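PDB 4Z48: uncharacterized protein TP-0789 domain-containing protein from Desulfovibrio piger ATCC 29098, which is of unknown function but probably resembles the LolA-like proteins that bind lipids or lipoproteins in the cell envelope. Local coordinates for residues A[41-53]-A[62-74]. Numbering follows the deposited sequence.
Sequences KVLTRSFKTYSKH and YSLIVFDRPADVN
Phe47 is wedged between Ile65 and Phe67. Its CB sits over one face of the Phe67 ring, 3.9 Å from the centroid, a CH-pi contact. CG falls between the backbone N and the carbonyl carbon (chi1 57°), which stands the ring up alongside both neighbours: CD1 comes to 3.5 Å from Phe67 CE2, while CD2 on the other flank lies 3.6 Å from Ile65 CG2. The two phenyl planes meet obliquely, 46° apart. Thr49 OG1, from the same strand, lies in plane at the Phe47 ring edge.

Arg45 can be followed outward. CB comes to the edge of the Phe67 ring, and CG lies 3.9 Å from Phe67 CE2. Beyond the bend at chi2, NE bonds Met115 O and NH1 reaches back to Thr44 O in the guanidinium plane (2.9 Å), fixing the group's rotation. Val73 CG1 lies over one guanidinium face and Leu43 CD1 over the opposite one, both toward the rim.

On the other side of the strands, the Lys48 chain bends at its last torsion to bring NZ across Asp68, a salt bridge to OD2 at 3.4 Å whose hydrogen bond is weak. Val66 CG2 meets the edge of the Tyr50 ring, which also stacks on Tyr238.

Between the two strands, paired backbone bonds join Lys48 to Val66, Tyr50 to Leu64 and Lys52 to Tyr62. The register then slips by one residue: Ser46 O takes Asp68 N, whereas Ser46 N gives to Arg69 O (2.9 Å), the carbonyl oxygen of the cis peptide bond to Pro70. This is an antiparallel beta hairpin with a classic bulge at Asp68 and Arg69, consistent with the curved antiparallel sheet of the LolA-like fold.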
# COMPACT_ATOMS: atom_id res chain seq x y z
N LYS A 41 1.80 -9.13 -22.99
CA LYS A 41 3.14 -9.37 -22.45
C LYS A 41 3.00 -9.40 -20.94
O LYS A 41 2.27 -8.58 -20.37
CB LYS A 41 4.16 -8.29 -22.90
CG LYS A 41 4.53 -8.30 -24.39
CD LYS A 41 5.66 -7.29 -24.67
CE LYS A 41 5.92 -7.04 -26.14
NZ LYS A 41 6.83 -8.04 -26.74
N VAL A 42 3.64 -10.37 -20.30
CA VAL A 42 3.53 -10.54 -18.86
C VAL A 42 4.92 -10.52 -18.19
O VAL A 42 5.84 -11.20 -18.67
CB VAL A 42 2.78 -11.87 -18.53
CG1 VAL A 42 2.63 -12.06 -17.01
CG2 VAL A 42 1.42 -11.92 -19.21
N LEU A 43 5.04 -9.76 -17.10
CA LEU A 43 6.21 -9.71 -16.21
C LEU A 43 5.77 -10.29 -14.90
O LEU A 43 4.63 -10.04 -14.47
CB LEU A 43 6.70 -8.27 -15.96
CG LEU A 43 7.46 -7.52 -17.03
CD1 LEU A 43 7.71 -6.08 -16.53
CD2 LEU A 43 8.81 -8.21 -17.33
N THR A 44 6.64 -10.98 -14.23
CA THR A 44 6.27 -11.59 -12.95
C THR A 44 7.35 -11.29 -11.94
O THR A 44 8.49 -11.03 -12.31
CB THR A 44 5.98 -13.14 -13.09
OG1 THR A 44 7.17 -13.91 -13.07
CG2 THR A 44 5.16 -13.48 -14.30
N ARG A 45 6.96 -11.21 -10.69
CA ARG A 45 7.85 -10.99 -9.56
C ARG A 45 7.37 -11.81 -8.39
O ARG A 45 6.17 -11.93 -8.20
CB ARG A 45 7.88 -9.51 -9.14
CG ARG A 45 8.73 -8.61 -10.02
CD ARG A 45 7.93 -8.00 -11.17
NE ARG A 45 8.74 -7.02 -11.89
CZ ARG A 45 9.56 -7.31 -12.88
NH1 ARG A 45 9.69 -8.57 -13.30
NH2 ARG A 45 10.26 -6.35 -13.48
N SER A 46 8.31 -12.37 -7.62
CA SER A 46 8.04 -13.09 -6.37
C SER A 46 8.77 -12.33 -5.30
O SER A 46 9.94 -11.99 -5.52
CB SER A 46 8.53 -14.54 -6.42
OG SER A 46 7.68 -15.38 -7.18
N PHE A 47 8.14 -12.07 -4.16
CA PHE A 47 8.81 -11.35 -3.09
C PHE A 47 8.32 -11.73 -1.69
O PHE A 47 7.26 -12.32 -1.54
CB PHE A 47 8.72 -9.82 -3.27
CG PHE A 47 7.34 -9.21 -3.38
CD1 PHE A 47 6.69 -9.15 -4.62
CD2 PHE A 47 6.70 -8.67 -2.27
CE1 PHE A 47 5.41 -8.58 -4.73
CE2 PHE A 47 5.45 -8.06 -2.39
CZ PHE A 47 4.82 -7.99 -3.62
N LYS A 48 9.13 -11.44 -0.68
CA LYS A 48 8.77 -11.58 0.73
C LYS A 48 8.75 -10.18 1.33
O LYS A 48 9.57 -9.34 0.97
CB LYS A 48 9.73 -12.51 1.50
CG LYS A 48 9.65 -13.98 1.11
CD LYS A 48 10.82 -14.76 1.68
CE LYS A 48 10.66 -16.25 1.41
NZ LYS A 48 10.94 -16.61 0.00
N THR A 49 7.77 -9.91 2.21
CA THR A 49 7.66 -8.63 2.89
C THR A 49 7.80 -8.84 4.40
O THR A 49 7.07 -9.63 4.98
CB THR A 49 6.32 -7.88 2.53
OG1 THR A 49 6.23 -7.70 1.11
CG2 THR A 49 6.24 -6.50 3.18
N TYR A 50 8.66 -8.06 5.03
CA TYR A 50 8.83 -8.04 6.50
C TYR A 50 8.38 -6.67 7.00
O TYR A 50 8.73 -5.68 6.37
CB TYR A 50 10.31 -8.29 6.88
CG TYR A 50 10.89 -9.56 6.31
CD1 TYR A 50 11.44 -9.60 5.03
CD2 TYR A 50 10.92 -10.73 7.07
CE1 TYR A 50 11.95 -10.78 4.49
CE2 TYR A 50 11.49 -11.90 6.57
CZ TYR A 50 12.00 -11.92 5.28
OH TYR A 50 12.55 -13.08 4.77
N SER A 51 7.57 -6.60 8.07
CA SER A 51 7.14 -5.29 8.58
C SER A 51 7.15 -5.30 10.08
O SER A 51 6.94 -6.36 10.66
CB SER A 51 5.74 -4.91 8.08
OG SER A 51 5.56 -5.23 6.71
N LYS A 52 7.41 -4.15 10.70
CA LYS A 52 7.44 -4.03 12.14
C LYS A 52 7.16 -2.59 12.53
O LYS A 52 7.66 -1.67 11.88
CB LYS A 52 8.79 -4.53 12.70
CG LYS A 52 8.82 -4.63 14.23
CD LYS A 52 10.17 -5.11 14.71
CE LYS A 52 10.19 -5.15 16.21
NZ LYS A 52 11.44 -5.76 16.73
N HIS A 53 6.33 -2.41 13.58
CA HIS A 53 5.99 -1.09 14.12
C HIS A 53 7.14 -0.55 14.92
O HIS A 53 7.92 -1.32 15.50
CB HIS A 53 4.68 -1.15 14.94
CG HIS A 53 3.48 -1.20 14.05
ND1 HIS A 53 3.09 -2.37 13.44
CD2 HIS A 53 2.72 -0.19 13.57
CE1 HIS A 53 2.05 -2.06 12.68
NE2 HIS A 53 1.81 -0.75 12.70
N TYR A 62 7.98 0.15 9.72
CA TYR A 62 9.15 -0.12 8.86
C TYR A 62 8.88 -1.38 8.07
O TYR A 62 8.33 -2.34 8.62
CB TYR A 62 10.50 -0.21 9.63
CG TYR A 62 11.01 1.09 10.23
CD1 TYR A 62 10.22 2.24 10.23
CD2 TYR A 62 12.25 1.14 10.86
CE1 TYR A 62 10.66 3.42 10.83
CE2 TYR A 62 12.70 2.31 11.48
CZ TYR A 62 11.90 3.45 11.45
OH TYR A 62 12.33 4.63 12.02
N SER A 63 9.26 -1.37 6.78
CA SER A 63 9.07 -2.52 5.90
C SER A 63 10.34 -2.85 5.11
O SER A 63 11.08 -1.94 4.74
CB SER A 63 7.94 -2.26 4.90
OG SER A 63 6.66 -2.26 5.50
N LEU A 64 10.58 -4.15 4.86
CA LEU A 64 11.65 -4.67 4.01
C LEU A 64 11.01 -5.60 2.98
O LEU A 64 10.36 -6.59 3.37
CB LEU A 64 12.81 -5.37 4.80
CG LEU A 64 13.99 -5.87 3.96
CD1 LEU A 64 14.94 -4.71 3.56
CD2 LEU A 64 14.76 -6.99 4.69
N ILE A 65 11.17 -5.27 1.69
CA ILE A 65 10.64 -6.07 0.58
C ILE A 65 11.82 -6.72 -0.11
O ILE A 65 12.69 -5.99 -0.58
CB ILE A 65 9.74 -5.26 -0.39
CG1 ILE A 65 8.54 -4.62 0.38
CG2 ILE A 65 9.24 -6.15 -1.55
CD1 ILE A 65 7.84 -3.59 -0.39
N VAL A 66 11.88 -8.06 -0.14
CA VAL A 66 12.99 -8.80 -0.74
C VAL A 66 12.48 -9.63 -1.93
O VAL A 66 11.68 -10.55 -1.72
CB VAL A 66 13.72 -9.71 0.28
CG1 VAL A 66 14.95 -10.35 -0.37
CG2 VAL A 66 14.13 -8.95 1.53
N PHE A 67 12.95 -9.32 -3.15
CA PHE A 67 12.58 -10.07 -4.37
C PHE A 67 13.47 -11.30 -4.52
O PHE A 67 14.71 -11.22 -4.36
CB PHE A 67 12.69 -9.18 -5.63
CG PHE A 67 11.58 -8.16 -5.66
CD1 PHE A 67 11.70 -6.95 -4.98
CD2 PHE A 67 10.39 -8.44 -6.30
CE1 PHE A 67 10.64 -6.05 -4.93
CE2 PHE A 67 9.33 -7.52 -6.29
CZ PHE A 67 9.46 -6.34 -5.57
N ASP A 68 12.88 -12.41 -4.93
CA ASP A 68 13.73 -13.59 -5.09
C ASP A 68 13.70 -14.14 -6.51
O ASP A 68 14.62 -14.84 -6.89
CB ASP A 68 13.31 -14.69 -4.09
CG ASP A 68 11.81 -14.93 -4.06
OD1 ASP A 68 11.24 -15.19 -5.12
OD2 ASP A 68 11.23 -14.91 -2.95
N ARG A 69 12.59 -13.90 -7.27
CA ARG A 69 12.40 -14.42 -8.62
C ARG A 69 11.66 -13.42 -9.51
O ARG A 69 10.87 -12.63 -8.98
CB ARG A 69 11.62 -15.78 -8.60
CG ARG A 69 12.23 -16.93 -7.79
CD ARG A 69 13.36 -17.66 -8.49
NE ARG A 69 12.89 -18.36 -9.68
CZ ARG A 69 13.61 -18.60 -10.77
NH1 ARG A 69 14.88 -18.21 -10.82
NH2 ARG A 69 13.08 -19.23 -11.80
N PRO A 70 11.85 -13.46 -10.85
CA PRO A 70 12.82 -14.28 -11.60
C PRO A 70 14.25 -13.81 -11.33
O PRO A 70 14.48 -12.85 -10.58
CB PRO A 70 12.41 -14.10 -13.07
CG PRO A 70 11.77 -12.73 -13.11
CD PRO A 70 11.14 -12.51 -11.73
N ALA A 71 15.20 -14.54 -11.92
CA ALA A 71 16.65 -14.32 -11.80
C ALA A 71 17.05 -12.85 -11.96
O ALA A 71 17.87 -12.39 -11.20
CB ALA A 71 17.39 -15.17 -12.81
N ASP A 72 16.48 -12.12 -12.94
CA ASP A 72 16.88 -10.74 -13.22
C ASP A 72 16.56 -9.76 -12.08
O ASP A 72 17.24 -8.75 -12.00
CB ASP A 72 16.29 -10.20 -14.52
CG ASP A 72 17.17 -10.50 -15.74
OD1 ASP A 72 18.17 -9.76 -15.96
OD2 ASP A 72 16.87 -11.48 -16.46
N VAL A 73 15.58 -10.06 -11.21
CA VAL A 73 15.21 -9.18 -10.10
C VAL A 73 15.68 -9.77 -8.75
O VAL A 73 15.63 -9.08 -7.72
CB VAL A 73 13.69 -8.83 -10.07
CG1 VAL A 73 13.22 -8.28 -11.42
CG2 VAL A 73 12.84 -9.99 -9.59
N ASN A 74 16.10 -11.03 -8.74
CA ASN A 74 16.58 -11.68 -7.51
C ASN A 74 17.59 -10.79 -6.78
O ASN A 74 18.57 -10.34 -7.39
CB ASN A 74 17.25 -13.04 -7.81
CG ASN A 74 17.89 -13.66 -6.59
OD1 ASN A 74 19.09 -13.57 -6.37
ND2 ASN A 74 17.09 -14.29 -5.77